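PDB 4FYE: SidF, inhibitor of growth family, member 3 from Legionella pneumophila subsp. pneumophila, which dephosphorylates membrane phosphoinositides, probably removing the 3-phosphate of phosphatidylinositol 3,4,5-trisphosphate. Local coordinates for residues S353-Y358 and L638-T643; A289-T294 and V380-D385; N76-N81 and G150-F155; T66-V71 and A127-S132; T14-D19 and K42-D47. The protein carries 1 engineered substitution. All blocks are in the same frame, centred on the assembly; numbering follows the deposited sequence.

Contact 1. Residues S353-Y358 and L638-T643; sequences SVTECY and LDYANT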
# COMPACT_ATOMS: atom_id res chain seq x y z
N SER A 353 -4.51 -14.31 14.78
CA SER A 353 -4.86 -14.51 13.42
C SER A 353 -5.06 -13.23 12.70
O SER A 353 -5.43 -12.22 13.27
CB SER A 353 -6.03 -15.50 13.21
OG SER A 353 -7.05 -15.23 14.08
N VAL A 354 -4.82 -13.30 11.41
CA VAL A 354 -4.61 -12.14 10.71
C VAL A 354 -5.39 -12.33 9.46
O VAL A 354 -5.48 -13.44 8.99
CB VAL A 354 -3.10 -12.05 10.54
CG1 VAL A 354 -2.63 -12.35 9.14
CG2 VAL A 354 -2.61 -10.76 11.13
N THR A 355 -6.01 -11.27 8.96
CA THR A 355 -6.60 -11.35 7.60
C THR A 355 -6.16 -10.28 6.63
O THR A 355 -6.23 -9.09 6.91
CB THR A 355 -8.11 -11.74 7.56
OG1 THR A 355 -8.82 -11.03 6.52
CG2 THR A 355 -8.81 -11.64 8.90
N GLU A 356 -5.62 -10.70 5.49
CA GLU A 356 -5.14 -9.76 4.51
C GLU A 356 -6.10 -9.59 3.35
O GLU A 356 -6.54 -10.58 2.77
CB GLU A 356 -3.80 -10.20 3.98
CG GLU A 356 -3.21 -9.23 2.98
CD GLU A 356 -2.00 -9.78 2.18
OE1 GLU A 356 -1.51 -9.00 1.32
OE2 GLU A 356 -1.51 -10.94 2.41
N CYS A 357 -6.42 -8.33 3.01
CA CYS A 357 -7.20 -8.00 1.81
C CYS A 357 -6.30 -7.23 0.82
O CYS A 357 -5.97 -6.05 1.01
CB CYS A 357 -8.44 -7.17 2.17
SG CYS A 357 -9.39 -6.61 0.69
N TYR A 358 -5.86 -7.90 -0.22
CA TYR A 358 -4.92 -7.29 -1.15
C TYR A 358 -5.73 -6.73 -2.32
O TYR A 358 -6.23 -7.47 -3.12
CB TYR A 358 -3.88 -8.35 -1.55
CG TYR A 358 -2.91 -7.92 -2.59
CD1 TYR A 358 -2.40 -6.62 -2.62
CD2 TYR A 358 -2.45 -8.81 -3.55
CE1 TYR A 358 -1.49 -6.24 -3.61
CE2 TYR A 358 -1.58 -8.42 -4.55
CZ TYR A 358 -1.11 -7.14 -4.58
OH TYR A 358 -0.21 -6.77 -5.59
N LEU A 638 -14.28 -4.07 7.92
CA LEU A 638 -14.29 -5.40 8.57
C LEU A 638 -13.05 -5.58 9.37
O LEU A 638 -12.76 -6.67 9.81
CB LEU A 638 -14.33 -6.49 7.52
CG LEU A 638 -15.65 -6.41 6.78
CD1 LEU A 638 -15.64 -7.31 5.55
CD2 LEU A 638 -16.75 -6.80 7.75
N ASP A 639 -12.26 -4.52 9.47
CA ASP A 639 -11.03 -4.52 10.22
C ASP A 639 -9.97 -5.53 9.75
O ASP A 639 -9.29 -6.14 10.59
CB ASP A 639 -11.31 -4.70 11.73
CG ASP A 639 -10.09 -4.37 12.58
OD1 ASP A 639 -9.33 -3.38 12.32
OD2 ASP A 639 -9.88 -5.14 13.52
N TYR A 640 -9.87 -5.74 8.44
CA TYR A 640 -8.72 -6.44 7.80
C TYR A 640 -7.52 -5.50 7.62
O TYR A 640 -7.65 -4.29 7.78
CB TYR A 640 -9.12 -7.00 6.43
CG TYR A 640 -10.31 -7.92 6.49
CD1 TYR A 640 -10.69 -8.50 7.70
CD2 TYR A 640 -11.05 -8.24 5.35
CE1 TYR A 640 -11.81 -9.38 7.78
CE2 TYR A 640 -12.18 -9.09 5.41
CZ TYR A 640 -12.54 -9.68 6.62
OH TYR A 640 -13.63 -10.54 6.70
N ALA A 641 -6.35 -6.06 7.37
CA ALA A 641 -5.21 -5.29 6.99
C ALA A 641 -5.25 -5.10 5.44
O ALA A 641 -5.09 -6.07 4.71
CB ALA A 641 -3.96 -6.02 7.39
N ASN A 642 -5.51 -3.89 4.92
CA ASN A 642 -5.55 -3.69 3.45
C ASN A 642 -4.15 -3.38 2.82
O ASN A 642 -3.53 -2.32 3.10
CB ASN A 642 -6.63 -2.65 3.07
CG ASN A 642 -6.50 -2.15 1.61
OD1 ASN A 642 -6.14 -0.99 1.39
ND2 ASN A 642 -6.70 -3.04 0.64
N THR A 643 -3.63 -4.33 2.03
CA THR A 643 -2.40 -4.15 1.21
C THR A 643 -2.81 -3.82 -0.26
O THR A 643 -3.87 -4.23 -0.72
CB THR A 643 -1.55 -5.44 1.17
OG1 THR A 643 -2.38 -6.54 0.67
CG2 THR A 643 -1.08 -5.86 2.61
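Parallel pairing of Glu356, Cys357 and Tyr358 with Ala641, Asn642 and Thr643 adds strand 641-645 as the outermost strand of a four-stranded mixed sheet, beside strand 353-360. Cysteine phosphatases of the CX5R type have their P-loop between a strand and the following helix, and the link from strand 641-645 to helix 652-668 is consistent with that plan. The two short strand axes come within 4.7 Å and run 31° apart, so the pair is twisted. The backbone bonds alternate as parallel strands require: Ala641 N donates to Thr355 O (3.1 Å), Cys357 N donates to Ala641 O, and Thr643 N donates to Cys357 O (3.1 Å). Cys357 O also accepts from Asn642 ND2 at 3.1 Å; its two donors arrive from opposite faces of the carbonyl plane. The Asn642 amide is placed for this by CG lying anti to the backbone N (chi1 166°), and it further bonds Thr359 and Lys644. Where the strand pairing begins, the Tyr640 ring lies with one face against Thr355, whose OG1 stands 3.3 Å above the ring plane, while Leu638 CB lies over the other face; the phenol hydroxyl bonds Asp451. On the face carrying Glu356, Tyr358 and Thr643, the carboxylate is engaged from several directions: Tyr410 and Gln298 bond OE2, and Arg273 forms a salt bridge with OE1. Across the contact, Thr643 OG1 donates to the anti lone pair of Glu356 OE1 at 2.7 Å.

Contact 2. Residues A289-T294 and V380-D385; sequences AIKAVT and VRQMMD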
# COMPACT_ATOMS: atom_id res chain seq x y z
N ALA A 289 11.67 -21.22 -8.70
CA ALA A 289 12.42 -20.45 -7.74
C ALA A 289 11.68 -19.14 -7.36
O ALA A 289 11.51 -18.78 -6.16
CB ALA A 289 13.79 -20.18 -8.29
N ILE A 290 11.20 -18.47 -8.41
CA ILE A 290 10.49 -17.20 -8.30
C ILE A 290 9.17 -17.39 -7.56
O ILE A 290 8.84 -16.57 -6.68
CB ILE A 290 10.27 -16.55 -9.68
CG1 ILE A 290 11.61 -16.04 -10.21
CG2 ILE A 290 9.30 -15.37 -9.55
CD1 ILE A 290 11.68 -15.83 -11.72
N LYS A 291 8.44 -18.46 -7.89
CA LYS A 291 7.25 -18.84 -7.12
C LYS A 291 7.55 -19.04 -5.63
O LYS A 291 6.70 -18.75 -4.79
CB LYS A 291 6.63 -20.12 -7.67
CG LYS A 291 5.27 -19.93 -8.29
CD LYS A 291 4.73 -21.20 -8.97
CE LYS A 291 5.01 -21.19 -10.47
NZ LYS A 291 4.18 -22.18 -11.19
N ALA A 292 8.74 -19.55 -5.31
CA ALA A 292 9.09 -19.85 -3.92
C ALA A 292 9.37 -18.59 -3.13
O ALA A 292 9.00 -18.50 -1.94
CB ALA A 292 10.29 -20.77 -3.84
N VAL A 293 10.07 -17.65 -3.78
CA VAL A 293 10.41 -16.41 -3.13
C VAL A 293 9.12 -15.67 -2.82
O VAL A 293 9.01 -15.01 -1.80
CB VAL A 293 11.25 -15.53 -4.04
CG1 VAL A 293 11.30 -14.12 -3.53
CG2 VAL A 293 12.63 -16.13 -4.14
N THR A 294 8.13 -15.82 -3.67
CA THR A 294 6.98 -15.05 -3.41
C THR A 294 6.26 -15.61 -2.20
O THR A 294 5.70 -14.82 -1.41
CB THR A 294 6.09 -14.67 -4.65
OG1 THR A 294 4.75 -15.15 -4.53
CG2 THR A 294 6.70 -15.00 -6.03
N VAL A 380 0.97 -14.40 -6.64
CA VAL A 380 0.70 -13.81 -5.36
C VAL A 380 -0.60 -14.40 -4.91
O VAL A 380 -0.72 -14.92 -3.79
CB VAL A 380 0.68 -12.25 -5.43
CG1 VAL A 380 -0.02 -11.67 -4.22
CG2 VAL A 380 2.08 -11.66 -5.58
N ARG A 381 -1.58 -14.42 -5.82
CA ARG A 381 -2.87 -15.04 -5.53
C ARG A 381 -2.74 -16.53 -5.11
O ARG A 381 -3.43 -16.99 -4.22
CB ARG A 381 -3.84 -14.78 -6.68
CG ARG A 381 -4.64 -15.96 -7.18
CD ARG A 381 -5.86 -16.22 -6.35
NE ARG A 381 -5.99 -17.63 -6.03
CZ ARG A 381 -5.31 -18.66 -6.57
NH1 ARG A 381 -4.41 -18.48 -7.53
NH2 ARG A 381 -5.55 -19.89 -6.15
N GLN A 382 -1.80 -17.26 -5.68
CA GLN A 382 -1.61 -18.66 -5.32
C GLN A 382 -0.95 -18.81 -3.93
O GLN A 382 -1.37 -19.65 -3.10
CB GLN A 382 -0.79 -19.31 -6.44
CG GLN A 382 -0.11 -20.62 -6.13
CD GLN A 382 0.48 -21.30 -7.36
OE1 GLN A 382 0.52 -22.54 -7.43
NE2 GLN A 382 0.92 -20.50 -8.36
N MET A 383 0.07 -17.99 -3.66
CA MET A 383 0.74 -18.03 -2.35
C MET A 383 -0.16 -17.50 -1.18
O MET A 383 -0.19 -18.07 -0.10
CB MET A 383 2.15 -17.39 -2.41
CG MET A 383 3.02 -17.83 -3.58
SD MET A 383 3.39 -19.61 -3.80
CE MET A 383 1.80 -20.32 -4.08
N MET A 384 -0.92 -16.44 -1.42
CA MET A 384 -1.93 -16.03 -0.46
C MET A 384 -2.88 -17.17 -0.13
O MET A 384 -3.17 -17.40 1.06
CB MET A 384 -2.72 -14.77 -0.93
CG MET A 384 -1.93 -13.46 -0.91
SD MET A 384 -2.95 -12.06 -1.45
CE MET A 384 -4.14 -12.21 -0.14
N ASP A 385 -3.37 -17.86 -1.15
CA ASP A 385 -4.30 -19.00 -0.92
C ASP A 385 -3.60 -20.24 -0.35
O ASP A 385 -4.25 -21.07 0.30
CB ASP A 385 -5.08 -19.39 -2.20
CG ASP A 385 -6.45 -18.68 -2.32
OD1 ASP A 385 -7.07 -18.28 -1.30
OD2 ASP A 385 -6.91 -18.54 -3.50
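Thr294 and Met383 meet with their side chains at about a right angle, where helices 284-311 and 373-387 cross over one face of the four-stranded sheet in an alpha/beta layer. The short axes of 289-294 and 380-385 pass 9.7 Å apart and cross at -52°, so contact is confined to a few residues about the closest approach, and no hydrogen bond joins them. Met383 is the main bridging chain. Its CG leaves beside the backbone N, and the bend at chi2 (-57°) then puts SD 3.6 Å from Lys291 O. The same CG approaches Thr294 OG1 at 3.3 Å, but the Thr294 side chain is modelled in an unfavourable rotation against its own helix, so this short distance is doubtful. Lys291 runs obliquely past the end of Gln382, with its CD methylene against that side chain, and carries its ammonium on to a salt bridge with Glu536. Val380 lies beside Thr294 and adds a looser edge to the packing. Tyr502 of helix 482-514 closes over Gln382 and Met383. On the sheet side, Val380 and Met384 rest against strand 353-360. A second set of groups on helix 373-387 is turned off the contact: Arg381 reaches Glu543 and Asp385 pairs with Arg443, tying the helix to other parts of the fold, while an internal salt bridge joins Arg381 NE to Asp385 OD2 at 2.8 Å.

Contact 3. Residues N76-N81 and G150-F155; sequences NNYIDN and GSLQQF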
# COMPACT_ATOMS: atom_id res chain seq x y z
N ASN A 76 18.56 19.07 -8.58
CA ASN A 76 19.45 18.95 -7.41
C ASN A 76 19.32 17.62 -6.71
O ASN A 76 20.33 17.04 -6.38
CB ASN A 76 19.23 20.04 -6.40
CG ASN A 76 19.70 21.40 -6.87
OD1 ASN A 76 20.27 21.56 -7.93
ND2 ASN A 76 19.39 22.40 -6.10
N ASN A 77 18.09 17.14 -6.48
CA ASN A 77 17.86 15.83 -5.87
C ASN A 77 18.50 14.70 -6.67
O ASN A 77 19.22 13.86 -6.16
CB ASN A 77 16.36 15.55 -5.75
CG ASN A 77 15.72 16.44 -4.73
OD1 ASN A 77 16.41 17.03 -3.91
ND2 ASN A 77 14.39 16.56 -4.78
N TYR A 78 18.20 14.69 -7.94
CA TYR A 78 18.84 13.78 -8.85
C TYR A 78 20.31 13.87 -8.80
O TYR A 78 20.90 12.85 -8.69
CB TYR A 78 18.41 14.02 -10.28
CG TYR A 78 18.95 12.94 -11.17
CD1 TYR A 78 18.26 11.76 -11.33
CD2 TYR A 78 20.16 13.09 -11.82
CE1 TYR A 78 18.75 10.78 -12.16
CE2 TYR A 78 20.63 12.12 -12.65
CZ TYR A 78 19.91 10.96 -12.79
OH TYR A 78 20.37 9.98 -13.61
N ILE A 79 20.92 15.07 -8.88
CA ILE A 79 22.37 15.14 -8.86
C ILE A 79 22.92 14.48 -7.55
O ILE A 79 23.76 13.59 -7.59
CB ILE A 79 22.91 16.57 -8.94
CG1 ILE A 79 22.39 17.39 -10.14
CG2 ILE A 79 24.41 16.58 -8.88
CD1 ILE A 79 22.77 16.97 -11.50
N ASP A 80 22.43 14.91 -6.40
CA ASP A 80 23.01 14.60 -5.12
C ASP A 80 22.82 13.14 -4.81
O ASP A 80 23.72 12.51 -4.25
CB ASP A 80 22.33 15.41 -3.98
CG ASP A 80 22.67 16.90 -4.02
OD1 ASP A 80 23.65 17.32 -4.70
OD2 ASP A 80 21.93 17.70 -3.38
N ASN A 81 21.63 12.63 -5.15
CA ASN A 81 21.28 11.25 -4.80
C ASN A 81 22.09 10.27 -5.67
O ASN A 81 22.55 9.28 -5.19
CB ASN A 81 19.77 11.00 -4.81
CG ASN A 81 19.01 11.72 -3.66
OD1 ASN A 81 19.54 11.93 -2.59
ND2 ASN A 81 17.77 12.07 -3.90
N GLY A 150 17.99 16.79 -20.62
CA GLY A 150 19.16 16.77 -21.49
C GLY A 150 20.43 16.89 -20.66
O GLY A 150 21.36 16.13 -20.84
N SER A 151 20.48 17.84 -19.73
CA SER A 151 21.66 18.01 -18.88
C SER A 151 21.88 16.84 -17.92
O SER A 151 23.03 16.50 -17.64
CB SER A 151 21.61 19.31 -18.10
OG SER A 151 21.13 20.31 -18.97
N LEU A 152 20.81 16.24 -17.43
CA LEU A 152 20.97 15.11 -16.50
C LEU A 152 21.43 13.84 -17.18
O LEU A 152 22.12 13.03 -16.56
CB LEU A 152 19.73 14.83 -15.70
CG LEU A 152 19.20 15.94 -14.81
CD1 LEU A 152 17.96 15.39 -14.09
CD2 LEU A 152 20.24 16.43 -13.81
N GLN A 153 21.12 13.69 -18.47
CA GLN A 153 21.70 12.59 -19.23
C GLN A 153 23.18 12.80 -19.39
O GLN A 153 23.97 11.88 -19.15
CB GLN A 153 21.04 12.37 -20.59
CG GLN A 153 19.72 11.67 -20.36
CD GLN A 153 18.64 12.00 -21.39
OE1 GLN A 153 18.85 12.81 -22.31
NE2 GLN A 153 17.49 11.34 -21.26
N GLN A 154 23.59 14.01 -19.77
CA GLN A 154 25.04 14.26 -19.86
C GLN A 154 25.73 14.07 -18.49
O GLN A 154 26.82 13.45 -18.38
CB GLN A 154 25.29 15.61 -20.46
CG GLN A 154 24.87 15.72 -21.93
CD GLN A 154 24.82 17.18 -22.32
OE1 GLN A 154 24.76 18.02 -21.44
NE2 GLN A 154 24.88 17.49 -23.62
N PHE A 155 25.06 14.50 -17.42
CA PHE A 155 25.72 14.38 -16.11
C PHE A 155 25.92 12.92 -15.73
O PHE A 155 27.00 12.53 -15.31
CB PHE A 155 24.97 15.13 -15.00
CG PHE A 155 25.39 14.75 -13.59
CD1 PHE A 155 26.68 15.04 -13.11
CD2 PHE A 155 24.52 14.08 -12.75
CE1 PHE A 155 27.05 14.69 -11.81
CE2 PHE A 155 24.87 13.72 -11.46
CZ PHE A 155 26.13 14.02 -10.97
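Phe155 N donates to Ser151 O at 2.9 Å, one of the shorter backbone bonds in the helical turn whose Phe155 ring packs against Ile79; across the contact itself no polar bond forms. The interface is built from four side chains. Ile79 sends its two branches to different places. CD1 stands over a face of the Phe155 ring in a CH-pi contact, 4.0 Å from the ring centroid and 28° off the normal, while CG2 touches Phe155 CZ at 3.7 Å. CG2 gets there because it lies anti to the backbone N, whereas CG1 leaves beside that N, and the turn at chi2 (-66°) then carries CD1 toward Leu152 and Phe155. The same CD1 also meets Leu152 CD2 at 3.5 Å, so one methyl is wedged between a ring and a leucine branch. Tyr78 and Leu152 lie alongside, pointing opposite ways, with Tyr78 CD2 3.9 Å from Leu152 CD2. Tyr78 and Phe155 approach more loosely, edge beside edge, with Tyr78 CE2 and Phe155 CD2 4.4 Å apart. Ala109 of helix 98-119 touches both Ile79 and Phe155, and Phe112 of the same helix meets the Phe155 ring. The short axes are 11.1 Å apart and almost parallel, at 6°. Two near-parallel helices, 71-92 and 136-163, sharing the intervening helix 98-119 are consistent with a small three-helix bundle.

Contact 4. Residues T66-V71 and A127-S132; sequences TGQPDV and ADLFSS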
# COMPACT_ATOMS: atom_id res chain seq x y z
N THR A 66 2.92 24.56 -1.88
CA THR A 66 3.71 23.40 -1.53
C THR A 66 3.25 22.25 -2.41
O THR A 66 2.14 22.26 -3.01
CB THR A 66 3.48 23.03 -0.06
OG1 THR A 66 2.07 22.96 0.22
CG2 THR A 66 4.07 24.11 0.90
N GLY A 67 4.08 21.21 -2.51
CA GLY A 67 3.66 20.04 -3.29
C GLY A 67 3.65 20.36 -4.80
O GLY A 67 2.95 19.73 -5.59
N GLN A 68 4.48 21.32 -5.20
CA GLN A 68 4.45 21.79 -6.56
C GLN A 68 5.76 21.41 -7.23
O GLN A 68 6.79 21.65 -6.66
CB GLN A 68 4.22 23.29 -6.47
CG GLN A 68 3.35 23.82 -7.57
CD GLN A 68 1.88 23.46 -7.46
OE1 GLN A 68 1.30 22.98 -8.39
NE2 GLN A 68 1.27 23.78 -6.39
N PRO A 69 5.76 20.78 -8.43
CA PRO A 69 7.13 20.39 -8.96
C PRO A 69 7.95 21.57 -9.32
O PRO A 69 7.45 22.54 -9.91
CB PRO A 69 6.86 19.67 -10.25
CG PRO A 69 5.40 19.37 -10.21
CD PRO A 69 4.70 20.34 -9.33
N ASP A 70 9.23 21.47 -9.03
CA ASP A 70 10.15 22.50 -9.41
C ASP A 70 11.38 21.84 -10.06
O ASP A 70 12.08 21.10 -9.37
CB ASP A 70 10.55 23.26 -8.15
CG ASP A 70 11.58 24.38 -8.43
OD1 ASP A 70 12.42 24.22 -9.36
OD2 ASP A 70 11.57 25.42 -7.74
N VAL A 71 11.66 22.08 -11.35
CA VAL A 71 12.73 21.26 -12.00
C VAL A 71 14.16 21.51 -11.52
O VAL A 71 14.98 20.60 -11.44
CB VAL A 71 12.70 21.22 -13.54
CG1 VAL A 71 11.43 20.57 -14.02
CG2 VAL A 71 12.82 22.58 -14.15
N ALA A 127 5.97 24.06 -11.87
CA ALA A 127 4.75 23.64 -12.53
C ALA A 127 3.61 24.06 -11.66
O ALA A 127 3.80 24.34 -10.49
CB ALA A 127 4.73 22.13 -12.72
N ASP A 128 2.41 24.13 -12.23
CA ASP A 128 1.19 24.19 -11.47
C ASP A 128 0.37 22.94 -11.82
O ASP A 128 -0.04 22.74 -12.99
CB ASP A 128 0.41 25.44 -11.77
CG ASP A 128 -0.97 25.48 -11.02
OD1 ASP A 128 -1.20 24.69 -10.04
OD2 ASP A 128 -1.83 26.32 -11.41
N LEU A 129 0.20 22.09 -10.83
CA LEU A 129 -0.48 20.80 -10.95
C LEU A 129 -1.99 20.96 -11.08
O LEU A 129 -2.66 20.01 -11.50
CB LEU A 129 -0.30 19.97 -9.69
CG LEU A 129 1.02 19.21 -9.47
CD1 LEU A 129 0.87 18.27 -8.30
CD2 LEU A 129 1.53 18.45 -10.68
N PHE A 130 -2.54 22.15 -10.79
CA PHE A 130 -3.99 22.19 -10.62
C PHE A 130 -4.58 23.05 -11.66
O PHE A 130 -5.61 23.59 -11.51
CB PHE A 130 -4.35 22.71 -9.26
CG PHE A 130 -3.71 21.90 -8.19
CD1 PHE A 130 -3.97 20.49 -8.11
CD2 PHE A 130 -2.80 22.48 -7.29
CE1 PHE A 130 -3.35 19.72 -7.15
CE2 PHE A 130 -2.17 21.69 -6.34
CZ PHE A 130 -2.46 20.30 -6.27
N SER A 131 -3.89 23.08 -12.76
CA SER A 131 -4.21 23.87 -13.88
C SER A 131 -3.93 22.99 -15.10
O SER A 131 -3.20 21.96 -15.01
CB SER A 131 -3.07 24.91 -13.89
OG SER A 131 -3.57 25.95 -14.57
N SER A 132 -4.28 23.46 -16.26
CA SER A 132 -4.00 22.68 -17.46
C SER A 132 -2.53 22.52 -17.86
O SER A 132 -1.75 23.48 -17.82
CB SER A 132 -4.82 23.24 -18.62
OG SER A 132 -4.17 22.85 -19.79
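A bend at chi2 (72°) turns the Gln68 side chain toward 127-132 and delivers its amide oxygen to the backbone of Leu129, joining two irregular loops at the foot of a helical bundle. One loop leads into helix 71-92 and the other into helix 136-163. The link is a straight one: Leu129 N donates to Gln68 OE1 at 2.8 Å, with an N-H...O angle of 173°, the donor lying nearly in line with the side-chain C=O. One residue on in the first loop and two back in the second, Ala127 N donates to Pro69 O at 2.9 Å, and these two bonds hold the loops together. Apolar contacts fill in beside them. Pro69 touches with the CG-CD part of its ring, CG lying 3.8 Å from Ala127 CB and CD lying 3.9 Å from Leu129 CG. The Leu129 CD1 branch reaches on to Gly67 O, at 3.7 Å. At the amide's other end, Gln68 NE2 comes obliquely to Phe130, the amide and ring planes being 84° apart. Phe733 of helix 733-741 packs on both Pro69 and Leu129, so that helix closes the apolar part. Asp70 begins helix 71-92 as its N-cap. Asp128 helps to fix the second loop: its OD2 forms a salt bridge with Arg63, while Phe130 N bonds Asp128 OD1 at 3.0 Å in an Asx turn, meeting the oxygen from above the carboxylate plane.

Contact 5. Residues T14-D19 and K42-D47; sequences THLLSD and KDPMLD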
# COMPACT_ATOMS: atom_id res chain seq x y z
N THR A 14 1.35 10.15 17.78
CA THR A 14 1.26 11.34 18.58
C THR A 14 2.63 11.95 18.81
O THR A 14 2.81 13.15 18.65
CB THR A 14 0.67 11.03 19.94
OG1 THR A 14 -0.69 10.58 19.76
CG2 THR A 14 0.71 12.26 20.81
N HIS A 15 3.62 11.14 19.18
CA HIS A 15 4.97 11.71 19.30
C HIS A 15 5.46 12.31 18.00
O HIS A 15 6.10 13.32 17.98
CB HIS A 15 5.93 10.67 19.82
CG HIS A 15 5.83 10.47 21.29
ND1 HIS A 15 6.66 11.08 22.17
CD2 HIS A 15 4.91 9.75 22.05
CE1 HIS A 15 6.31 10.74 23.42
NE2 HIS A 15 5.23 9.93 23.34
N LEU A 16 5.10 11.67 16.88
CA LEU A 16 5.57 12.07 15.57
C LEU A 16 5.08 13.43 15.18
O LEU A 16 5.71 14.09 14.40
CB LEU A 16 5.12 11.05 14.51
CG LEU A 16 6.03 9.84 14.43
CD1 LEU A 16 5.47 8.67 13.57
CD2 LEU A 16 7.38 10.32 13.93
N LEU A 17 3.93 13.83 15.69
CA LEU A 17 3.33 15.09 15.32
C LEU A 17 3.71 16.21 16.26
O LEU A 17 3.21 17.30 16.14
CB LEU A 17 1.81 14.94 15.25
CG LEU A 17 1.49 14.04 14.06
CD1 LEU A 17 0.05 13.54 14.12
CD2 LEU A 17 1.80 14.76 12.77
N SER A 18 4.59 15.95 17.21
CA SER A 18 4.89 16.96 18.23
C SER A 18 6.18 17.72 17.85
O SER A 18 6.59 17.70 16.67
CB SER A 18 5.03 16.31 19.62
OG SER A 18 6.15 15.43 19.65
N ASP A 19 6.80 18.38 18.84
CA ASP A 19 7.94 19.22 18.55
C ASP A 19 9.18 18.39 18.38
O ASP A 19 9.68 17.85 19.35
CB ASP A 19 8.14 20.28 19.64
CG ASP A 19 7.94 21.69 19.10
OD1 ASP A 19 7.21 21.85 18.10
OD2 ASP A 19 8.52 22.66 19.66
N LYS A 42 14.58 14.57 13.72
CA LYS A 42 15.03 13.28 14.31
C LYS A 42 13.80 12.51 14.71
O LYS A 42 12.81 13.12 15.10
CB LYS A 42 15.93 13.50 15.51
CG LYS A 42 17.36 13.96 15.20
CD LYS A 42 18.20 13.79 16.48
CE LYS A 42 19.47 14.64 16.54
NZ LYS A 42 20.05 14.64 17.94
N ASP A 43 13.84 11.18 14.59
CA ASP A 43 12.70 10.38 15.06
C ASP A 43 12.56 10.54 16.57
O ASP A 43 13.55 10.49 17.30
CB ASP A 43 12.86 8.93 14.67
CG ASP A 43 11.60 8.12 14.92
OD1 ASP A 43 11.42 7.68 16.09
OD2 ASP A 43 10.79 7.95 13.96
N PRO A 44 11.33 10.78 17.05
CA PRO A 44 11.16 11.04 18.49
C PRO A 44 11.41 9.80 19.32
O PRO A 44 11.44 9.87 20.56
CB PRO A 44 9.68 11.41 18.63
CG PRO A 44 9.01 10.80 17.43
CD PRO A 44 10.04 10.76 16.33
N MET A 45 11.61 8.66 18.68
CA MET A 45 11.65 7.43 19.44
C MET A 45 12.73 6.49 18.98
O MET A 45 13.41 5.93 19.81
CB MET A 45 10.28 6.74 19.46
CG MET A 45 9.21 7.64 20.06
SD MET A 45 7.88 6.86 20.98
CE MET A 45 7.87 5.21 20.29
N LEU A 46 12.90 6.32 17.68
CA LEU A 46 13.96 5.46 17.21
C LEU A 46 15.26 6.22 16.91
O LEU A 46 15.30 7.09 16.04
CB LEU A 46 13.52 4.61 16.05
CG LEU A 46 14.38 3.35 15.84
CD1 LEU A 46 15.05 2.76 17.10
CD2 LEU A 46 13.54 2.31 15.11
N ASP A 47 16.31 5.84 17.61
CA ASP A 47 17.56 6.61 17.72
C ASP A 47 18.11 7.24 16.43
O ASP A 47 18.23 8.46 16.34
CB ASP A 47 18.63 5.76 18.38
CG ASP A 47 18.95 4.53 17.56
OD1 ASP A 47 20.08 4.00 17.73
OD2 ASP A 47 18.08 4.13 16.73
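Leu16 packs closely on Pro44 while His15, one residue earlier, meets Met45 more loosely at the solvent side. In the tight part, Leu16 CD2 sits 3.6 Å from Pro44 CD, the two side chains crossing at about a right angle, and Asp43 OD2 lies at the margin of the same methyl. Pro44 also turns its ring toward His15, where CG approaches His15 CB at 3.9 Å. No hydrogen bond crosses between the segments, so shape and van der Waals contact do the holding here. On the loose side the His15 imidazole is exposed, and Met45 brings its sulfur over one ring face in a Met-aromatic contact: SD is 4.4 Å from the ring centroid and 19° off its normal. The sulfur is carried there by chi1 (-59°), which sets CG beside the backbone N, and by the turn at chi2. Each segment is held in shape by its own bonds. Ser18 OG donates to His15 O at 2.7 Å, and Ser18 N shares that carbonyl as helix 9-16 ends. Across from it, Asp43 OD1 accepts from Met45 N (2.8 Å) in an Asx turn and also from Leu46 N, the two donors coming from opposite faces of the carboxylate plane; Asp43 OD2 is bonded by Tyr12. The contact thus sets the end of helix 9-16 against the turn between the antiparallel strands 39-42 and 50-55, while Leu16 and Leu17 lie on strands 184-189 and 199-206 of the same six-stranded sheet.

Overall arrangement
Contacts 1 and 2 belong to one buried neighbourhood: strand 353-360 and helix 373-387 follow each other in the chain, and Tyr358 CE2 touches Val380 CG1 at 3.6 Å. Contact 1 has the backbone bonds of sheet pairing, with side-chain bonds added, whereas contact 2 is a helix crossing without any. Contacts 3 and 4 hold the same helical region, with segments alternating along the chain and nearest atoms about 5 Å apart; contact 3 is purely apolar, contact 4 joins loops by hydrogen bonds. Contact 5 is the one only partly buried, and it lies beside the other sheet, its centre about 27 Å from that of contact 1.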